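Local coordinates for protein putative glucoamylase (Bacteroides fragilis NCTC 9343, PDB 3EU8) that is of unproven function but, as a putative glucoamylase, probably hydrolyses glucosidic bonds, at residues 58-63 / 114-119; 364-369 / 381-386. One frame throughout, in Å; residues are numbered along the deposited sequence.

Contact 1: 58-63 / 114-119; sequences GPEIVT and NGETGH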
ATOM      1  N   GLY A  58      -8.818 -13.835  12.950  1.00 25.65           N
ATOM      2  CA  GLY A  58      -9.251 -12.798  13.873  1.00 25.17           C
ATOM      3  C   GLY A  58      -8.560 -11.451  13.730  1.00 22.10           C
ATOM      4  O   GLY A  58      -7.528 -11.322  13.066  1.00 22.48           O
ATOM      5  N   PRO A  59      -9.064 -10.467  14.470  1.00 20.96           N
ATOM      6  CA  PRO A  59      -8.538  -9.133  14.490  1.00 19.83           C
ATOM      7  C   PRO A  59      -7.210  -9.002  15.257  1.00 21.50           C
ATOM      8  O   PRO A  59      -6.566  -7.986  15.141  1.00 23.73           O
ATOM      9  CB  PRO A  59      -9.664  -8.333  15.138  1.00 18.70           C
ATOM     10  CG  PRO A  59     -10.210  -9.293  16.134  1.00 21.22           C
ATOM     11  CD  PRO A  59     -10.164 -10.628  15.444  1.00 22.69           C
ATOM     12  N   GLU A  60      -6.769 -10.032  15.978  1.00 22.81           N
ATOM     13  CA  GLU A  60      -5.506  -9.980  16.712  1.00 24.17           C
ATOM     14  C   GLU A  60      -4.272 -10.181  15.794  1.00 23.72           C
ATOM     15  O   GLU A  60      -3.131  -9.941  16.211  1.00 23.11           O
ATOM     16  CB  GLU A  60      -5.516 -11.005  17.898  1.00 24.23           C
ATOM     17  CG  GLU A  60      -5.359 -12.490  17.535  1.00 24.05           C
ATOM     18  CD  GLU A  60      -6.606 -13.135  16.982  1.00 29.89           C
ATOM     19  OE1 GLU A  60      -7.697 -12.490  16.979  1.00 26.06           O
ATOM     20  OE2 GLU A  60      -6.503 -14.314  16.579  1.00 29.13           O
ATOM     21  N   ILE A  61      -4.511 -10.671  14.569  1.00 23.15           N
ATOM     22  CA  ILE A  61      -3.459 -10.825  13.550  1.00 23.13           C
ATOM     23  C   ILE A  61      -3.033  -9.459  12.971  1.00 22.44           C
ATOM     24  O   ILE A  61      -3.882  -8.659  12.568  1.00 21.53           O
ATOM     25  CB  ILE A  61      -3.912 -11.784  12.422  1.00 22.02           C
ATOM     26  CG1 ILE A  61      -4.353 -13.127  13.036  1.00 24.10           C
ATOM     27  CG2 ILE A  61      -2.817 -11.960  11.321  1.00 15.84           C
ATOM     28  CD1 ILE A  61      -3.385 -13.782  14.037  1.00 18.72           C
ATOM     29  N   VAL A  62      -1.722  -9.190  12.968  1.00 20.62           N
ATOM     30  CA  VAL A  62      -1.209  -7.925  12.537  1.00 18.97           C
ATOM     31  C   VAL A  62      -0.407  -8.187  11.264  1.00 21.97           C
ATOM     32  O   VAL A  62       0.203  -9.230  11.091  1.00 19.87           O
ATOM     33  CB  VAL A  62      -0.424  -7.147  13.649  1.00 21.61           C
ATOM     34  CG1 VAL A  62      -1.393  -6.629  14.790  1.00 16.34           C
ATOM     35  CG2 VAL A  62       0.733  -7.976  14.275  1.00 18.53           C
ATOM     36  N   THR A  63      -0.433  -7.219  10.379  1.00 21.49           N
ATOM     37  CA  THR A  63       0.170  -7.338   9.052  1.00 23.83           C
ATOM     38  C   THR A  63       1.369  -6.433   8.968  1.00 22.70           C
ATOM     39  O   THR A  63       1.297  -5.247   9.343  1.00 22.52           O
ATOM     40  CB  THR A  63      -0.838  -6.977   7.929  1.00 23.01           C
ATOM     41  OG1 THR A  63      -0.149  -6.863   6.662  1.00 34.75           O
ATOM     42  CG2 THR A  63      -1.532  -5.694   8.235  1.00 20.82           C
ATOM     43  N   ASN A 114       0.648 -12.999  14.995  1.00 21.16           N
ATOM     44  CA  ASN A 114      -0.270 -12.788  16.074  1.00 22.27           C
ATOM     45  C   ASN A 114       0.315 -11.672  16.933  1.00 20.65           C
ATOM     46  O   ASN A 114       1.421 -11.783  17.455  1.00 20.86           O
ATOM     47  CB  ASN A 114      -0.463 -14.079  16.869  1.00 20.26           C
ATOM     48  CG  ASN A 114      -1.542 -13.954  17.927  1.00 24.89           C
ATOM     49  OD1 ASN A 114      -1.790 -12.873  18.460  1.00 27.74           O
ATOM     50  ND2 ASN A 114      -2.164 -15.071  18.261  1.00 25.25           N
ATOM     51  N   GLY A 115      -0.415 -10.563  17.001  1.00 21.34           N
ATOM     52  CA  GLY A 115       0.034  -9.380  17.730  1.00 22.63           C
ATOM     53  C   GLY A 115       0.272  -9.641  19.199  1.00 22.50           C
ATOM     54  O   GLY A 115       1.110  -8.986  19.807  1.00 23.41           O
ATOM     55  N   GLU A 116      -0.458 -10.614  19.753  1.00 25.66           N
ATOM     56  CA  GLU A 116      -0.392 -10.961  21.182  1.00 24.70           C
ATOM     57  C   GLU A 116       0.818 -11.840  21.547  1.00 27.09           C
ATOM     58  O   GLU A 116       1.171 -11.925  22.728  1.00 26.42           O
ATOM     59  CB  GLU A 116      -1.680 -11.660  21.650  1.00 23.88           C
ATOM     60  CG  GLU A 116      -2.944 -10.828  21.494  1.00 23.47           C
ATOM     61  CD  GLU A 116      -4.231 -11.596  21.786  1.00 28.67           C
ATOM     62  OE1 GLU A 116      -4.190 -12.790  22.175  1.00 29.33           O
ATOM     63  OE2 GLU A 116      -5.305 -10.971  21.676  1.00 28.90           O
ATOM     64  N   THR A 117       1.452 -12.468  20.554  1.00 25.57           N
ATOM     65  CA  THR A 117       2.582 -13.362  20.809  1.00 24.99           C
ATOM     66  C   THR A 117       3.908 -12.966  20.128  1.00 23.89           C
ATOM     67  O   THR A 117       4.969 -13.404  20.562  1.00 24.83           O
ATOM     68  CB  THR A 117       2.227 -14.826  20.378  1.00 22.48           C
ATOM     69  OG1 THR A 117       2.079 -14.874  18.955  1.00 26.18           O
ATOM     70  CG2 THR A 117       0.946 -15.293  21.033  1.00 23.07           C
ATOM     71  N   GLY A 118       3.845 -12.209  19.034  1.00 24.58           N
ATOM     72  CA  GLY A 118       5.039 -11.898  18.209  1.00 22.63           C
ATOM     73  C   GLY A 118       5.471 -13.045  17.321  1.00 23.63           C
ATOM     74  O   GLY A 118       6.514 -12.984  16.678  1.00 25.70           O
ATOM     75  N   HIS A 119       4.668 -14.104  17.255  1.00 24.03           N
ATOM     76  CA  HIS A 119       4.992 -15.241  16.412  1.00 23.87           C
ATOM     77  C   HIS A 119       4.290 -15.160  15.078  1.00 22.89           C
ATOM     78  O   HIS A 119       3.185 -14.653  14.985  1.00 20.88           O
ATOM     79  CB  HIS A 119       4.667 -16.567  17.108  1.00 23.99           C
ATOM     80  CG  HIS A 119       5.506 -16.809  18.329  1.00 34.79           C
ATOM     81  ND1 HIS A 119       6.859 -16.526  18.370  1.00 43.05           N
ATOM     82  CD2 HIS A 119       5.178 -17.244  19.566  1.00 37.80           C
ATOM     83  CE1 HIS A 119       7.328 -16.807  19.574  1.00 43.67           C
ATOM     84  NE2 HIS A 119       6.329 -17.242  20.317  1.00 36.97           N
TER
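Glu-60 lies against the turn that follows strand 112-114, and its CB and CG meet two different residues there. CB approaches the carboxylate of Glu-116, whose OE2 is 3.8 Å from Glu-60 CB. With chi1 at 74°, CG is flanked by both backbone branches and turns to the amide of Asn-114, where Glu-60 CG and Asn-114 OD1 are 3.7 Å apart. A bend at the next bond carries the carboxylate back over its own beta turn, Gly-58 to Ile-61; Glu-60 OE1 stays 5.5 Å from Glu-116 OE2, which probably limits repulsion. The polar link is made by the backbone, Gly-115 N donating to Glu-60 O at 2.9 Å. Asn-114 OD1 is bound by Glu-116 N (2.9 Å), an Asx turn that helps to hold the amide beside Glu-60. On the face shared with Asn-114, Ile-61 CD1 rests on Asn-114 CA at 3.9 Å; from the other side of the strand Val-62 CG2 packs on Gly-115 CA at 3.8 Å. Ile-61 and Asn-114 form the antiparallel, non-hydrogen-bonded pair that ends the two-stranded ribbon of 61-63 and 112-114. Thr-63 closes its strand as the N-cap of helix 64-79, while Trp-112 and Trp-113 continue the packing.

Contact 2: 364-369 / 381-386; sequences DKVFGP and DWYPKR. With EDO (1,2-ethanediol), chain B; EDO (1,2-ethanediol), chain V.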
ATOM      1  N   ASP A 364     -23.866   6.075   6.368  1.00 27.26           N
ATOM      2  CA  ASP A 364     -23.415   5.039   7.294  1.00 29.73           C
ATOM      3  C   ASP A 364     -23.141   3.662   6.685  1.00 28.07           C
ATOM      4  O   ASP A 364     -22.379   2.880   7.229  1.00 29.28           O
ATOM      5  CB  ASP A 364     -24.542   4.762   8.337  1.00 34.57           C
ATOM      6  CG  ASP A 364     -24.640   5.809   9.411  1.00 41.04           C
ATOM      7  OD1 ASP A 364     -23.759   6.697   9.472  1.00 48.72           O
ATOM      8  OD2 ASP A 364     -25.598   5.711  10.205  1.00 43.20           O
ATOM      9  N   LYS A 365     -23.862   3.311   5.638  1.00 26.89           N
ATOM     10  CA  LYS A 365     -23.746   1.977   5.089  1.00 26.92           C
ATOM     11  C   LYS A 365     -22.388   1.782   4.464  1.00 24.71           C
ATOM     12  O   LYS A 365     -21.936   0.658   4.362  1.00 25.61           O
ATOM     13  CB  LYS A 365     -24.903   1.624   4.114  1.00 25.47           C
ATOM     14  CG  LYS A 365     -25.014   2.404   2.836  1.00 27.42           C
ATOM     15  CD  LYS A 365     -26.213   1.927   1.999  1.00 29.15           C
ATOM     16  CE  LYS A 365     -26.469   2.724   0.695  1.00 29.32           C
ATOM     17  NZ  LYS A 365     -26.930   4.131   0.903  1.00 32.59           N
ATOM     18  N   VAL A 366     -21.746   2.895   4.095  1.00 23.11           N
ATOM     19  CA  VAL A 366     -20.431   2.919   3.436  1.00 22.98           C
ATOM     20  C   VAL A 366     -19.325   3.657   4.199  1.00 22.57           C
ATOM     21  O   VAL A 366     -18.161   3.278   4.108  1.00 21.08           O
ATOM     22  CB  VAL A 366     -20.647   3.499   1.999  1.00 25.44           C
ATOM     23  CG1 VAL A 366     -19.365   3.903   1.304  1.00 29.13           C
ATOM     24  CG2 VAL A 366     -21.372   2.441   1.201  1.00 22.84           C
ATOM     25  N   PHE A 367     -19.690   4.714   4.939  1.00 23.23           N
ATOM     26  CA  PHE A 367     -18.756   5.547   5.654  1.00 22.99           C
ATOM     27  C   PHE A 367     -18.929   5.345   7.141  1.00 25.66           C
ATOM     28  O   PHE A 367     -19.855   5.869   7.751  1.00 25.84           O
ATOM     29  CB  PHE A 367     -18.933   7.017   5.248  1.00 22.63           C
ATOM     30  CG  PHE A 367     -17.830   7.916   5.720  1.00 24.14           C
ATOM     31  CD1 PHE A 367     -16.554   7.793   5.194  1.00 24.30           C
ATOM     32  CD2 PHE A 367     -18.074   8.901   6.693  1.00 27.55           C
ATOM     33  CE1 PHE A 367     -15.526   8.620   5.636  1.00 21.92           C
ATOM     34  CE2 PHE A 367     -17.068   9.725   7.140  1.00 25.52           C
ATOM     35  CZ  PHE A 367     -15.783   9.588   6.609  1.00 24.47           C
ATOM     36  N   GLY A 368     -18.031   4.549   7.720  1.00 25.89           N
ATOM     37  CA  GLY A 368     -18.114   4.182   9.103  1.00 24.75           C
ATOM     38  C   GLY A 368     -17.206   4.983  10.004  1.00 25.66           C
ATOM     39  O   GLY A 368     -16.655   5.990   9.596  1.00 24.22           O
ATOM     40  N   PRO A 369     -17.085   4.541  11.260  1.00 27.36           N
ATOM     41  CA  PRO A 369     -16.317   5.257  12.281  1.00 28.40           C
ATOM     42  C   PRO A 369     -14.836   5.392  11.996  1.00 25.86           C
ATOM     43  O   PRO A 369     -14.250   6.353  12.435  1.00 26.13           O
ATOM     44  CB  PRO A 369     -16.559   4.445  13.565  1.00 28.41           C
ATOM     45  CG  PRO A 369     -17.227   3.218  13.167  1.00 31.39           C
ATOM     46  CD  PRO A 369     -17.785   3.364  11.808  1.00 28.24           C
ATOM     47  N   ASP A 381     -26.916  -5.803  -2.689  1.00 23.52           N
ATOM     48  CA  ASP A 381     -27.304  -5.214  -1.411  1.00 25.50           C
ATOM     49  C   ASP A 381     -26.317  -5.635  -0.306  1.00 24.85           C
ATOM     50  O   ASP A 381     -26.723  -6.037   0.798  1.00 24.21           O
ATOM     51  CB  ASP A 381     -28.749  -5.645  -1.074  1.00 27.60           C
ATOM     52  CG  ASP A 381     -29.385  -4.810   0.032  1.00 31.68           C
ATOM     53  OD1 ASP A 381     -28.814  -3.763   0.407  1.00 34.46           O
ATOM     54  OD2 ASP A 381     -30.462  -5.234   0.533  1.00 38.75           O
ATOM     55  N   TRP A 382     -25.028  -5.547  -0.624  1.00 24.22           N
ATOM     56  CA  TRP A 382     -23.956  -6.079   0.224  1.00 22.39           C
ATOM     57  C   TRP A 382     -23.098  -4.940   0.739  1.00 22.85           C
ATOM     58  O   TRP A 382     -22.380  -4.316  -0.026  1.00 20.03           O
ATOM     59  CB  TRP A 382     -23.107  -7.088  -0.577  1.00 22.76           C
ATOM     60  CG  TRP A 382     -21.998  -7.745   0.188  1.00 25.09           C
ATOM     61  CD1 TRP A 382     -22.129  -8.699   1.149  1.00 22.17           C
ATOM     62  CD2 TRP A 382     -20.587  -7.512   0.045  1.00 17.97           C
ATOM     63  NE1 TRP A 382     -20.908  -9.038   1.648  1.00 23.42           N
ATOM     64  CE2 TRP A 382     -19.937  -8.334   0.982  1.00 21.94           C
ATOM     65  CE3 TRP A 382     -19.818  -6.670  -0.762  1.00 23.73           C
ATOM     66  CZ2 TRP A 382     -18.544  -8.364   1.118  1.00 22.68           C
ATOM     67  CZ3 TRP A 382     -18.445  -6.695  -0.626  1.00 20.21           C
ATOM     68  CH2 TRP A 382     -17.824  -7.532   0.316  1.00 20.92           C
ATOM     69  N   TYR A 383     -23.197  -4.658   2.037  1.00 21.80           N
ATOM     70  CA  TYR A 383     -22.549  -3.480   2.644  1.00 22.22           C
ATOM     71  C   TYR A 383     -21.892  -3.888   3.972  1.00 22.42           C
ATOM     72  O   TYR A 383     -22.413  -3.597   5.034  1.00 23.78           O
ATOM     73  CB  TYR A 383     -23.568  -2.345   2.844  1.00 23.84           C
ATOM     74  CG  TYR A 383     -24.216  -1.753   1.565  1.00 24.47           C
ATOM     75  CD1 TYR A 383     -23.585  -0.741   0.834  1.00 22.37           C
ATOM     76  CD2 TYR A 383     -25.462  -2.176   1.127  1.00 24.39           C
ATOM     77  CE1 TYR A 383     -24.160  -0.202  -0.311  1.00 25.12           C
ATOM     78  CE2 TYR A 383     -26.065  -1.616  -0.024  1.00 24.24           C
ATOM     79  CZ  TYR A 383     -25.397  -0.636  -0.735  1.00 25.99           C
ATOM     80  OH  TYR A 383     -25.979  -0.082  -1.858  1.00 24.69           O
ATOM     81  N   PRO A 384     -20.780  -4.632   3.909  1.00 21.81           N
ATOM     82  CA  PRO A 384     -20.103  -5.050   5.129  1.00 23.38           C
ATOM     83  C   PRO A 384     -19.519  -3.871   5.901  1.00 21.84           C
ATOM     84  O   PRO A 384     -18.978  -2.926   5.303  1.00 22.41           O
ATOM     85  CB  PRO A 384     -18.968  -5.962   4.616  1.00 23.07           C
ATOM     86  CG  PRO A 384     -18.683  -5.445   3.259  1.00 24.78           C
ATOM     87  CD  PRO A 384     -20.072  -5.122   2.723  1.00 21.93           C
ATOM     88  N   LYS A 385     -19.674  -3.917   7.217  1.00 19.75           N
ATOM     89  CA  LYS A 385     -19.124  -2.915   8.083  1.00 19.93           C
ATOM     90  C   LYS A 385     -17.752  -3.450   8.553  1.00 20.13           C
ATOM     91  O   LYS A 385     -17.574  -3.823   9.698  1.00 20.52           O
ATOM     92  CB  LYS A 385     -20.089  -2.628   9.230  1.00 19.92           C
ATOM     93  CG  LYS A 385     -21.410  -2.023   8.775  1.00 23.48           C
ATOM     94  CD  LYS A 385     -22.261  -1.528   9.989  1.00 28.32           C
ATOM     95  CE  LYS A 385     -23.701  -1.054   9.549  1.00 33.77           C
ATOM     96  NZ  LYS A 385     -23.742   0.360   9.081  1.00 32.65           N
ATOM     97  N   ARG A 386     -16.822  -3.551   7.602  1.00 20.03           N
ATOM     98  CA  ARG A 386     -15.557  -4.235   7.805  1.00 20.41           C
ATOM     99  C   ARG A 386     -14.433  -3.456   7.107  1.00 21.03           C
ATOM    100  O   ARG A 386     -14.627  -2.816   6.052  1.00 22.49           O
ATOM    101  CB  ARG A 386     -15.605  -5.691   7.266  1.00 19.61           C
ATOM    102  CG  ARG A 386     -16.698  -6.495   7.845  1.00 14.47           C
ATOM    103  CD  ARG A 386     -16.793  -7.900   7.327  1.00 18.17           C
ATOM    104  NE  ARG A 386     -17.528  -8.754   8.265  1.00 17.67           N
ATOM    105  CZ  ARG A 386     -17.670 -10.077   8.129  1.00 22.93           C
ATOM    106  NH1 ARG A 386     -17.143 -10.720   7.107  1.00 20.11           N
ATOM    107  NH2 ARG A 386     -18.329 -10.766   9.023  1.00 21.57           N
TER
HETATM  108  C1  EDO B 477     -19.787   8.559   9.899  1.00 49.75           C
HETATM  109  O1  EDO B 477     -20.855   9.465  10.233  1.00 43.80           O
HETATM  110  C2  EDO B 477     -19.484   7.614  11.057  1.00 46.42           C
HETATM  111  O2  EDO B 477     -20.258   6.411  10.967  1.00 47.42           O
HETATM  112  C1  EDO V 463     -25.058  -7.274   3.782  1.00 52.68           C
HETATM  113  O1  EDO V 463     -25.099  -5.879   4.105  1.00 48.27           O
HETATM  114  C2  EDO V 463     -23.704  -7.892   4.117  1.00 54.41           C
HETATM  115  O2  EDO V 463     -23.359  -7.677   5.490  1.00 51.32           O
HETATM  116  O   HOH W   1     -21.527   2.404   9.804  1.00 26.14           O
HETATM  117  O   HOH W   2     -20.037  -1.285   3.033  1.00 18.68           O
HETATM  118  O   HOH W   3     -23.157  -1.233   6.004  1.00 23.45           O
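Lys-365 O takes a bond from water 3, which donates to it at 2.8 Å and to Tyr-383 O at 2.7 Å. Water 2 lies 3.0 Å from each of Lys-365 O and Pro-384 O, its choice among acceptors unsettled. A third water joins the segments, donating to Asp-364 O and accepting from Lys-385 NZ at 3.1 Å. Beside this hydrated seam the side chains of Lys-365 and Tyr-383 run the same way. The lysine CD stands over the centre of the phenol ring in a CH-pi contact, 3.8 Å from the centroid of Tyr-383 and 12° off the ring normal. Its chain is extended through chi3 and turns at chi4 (-68°), which lifts NZ away from the ring face to its bond with Met-362 O. Val-366 CG2 meets the same ring obliquely, 3.9 Å from Tyr-383 CD1. Tyr-383 N donates to O1 of an ethanediol, probably a crystallisation additive. With no clear direct hydrogen bond between the segments, this is a solvent-mediated surface junction: water links main chain to main chain and to a lysine amine, while the aliphatic part of Lys-365, with Val-366, packs on the ring of Tyr-383.

The two contacts differ in burial, and their chemistry differs with it. Contact 1 is partly buried and ends a two-stranded ribbon, joining parts of the chain with 50 residues, mostly helical, between them; its main chains bond directly. Contact 2 is a surface contact between nearby parts of the chain, one carrying strand 367-368 and the other leading to strand 386-388, and water carries its backbone links. They share no strand, and nearly equal areas are buried, 241 and 235 Å². Their apolar parts differ too: aliphatic branches on backbone in contact 1, an aromatic ring met by a lysine chain and a valine in contact 2. Their centres lie about 25 Å apart, without touching.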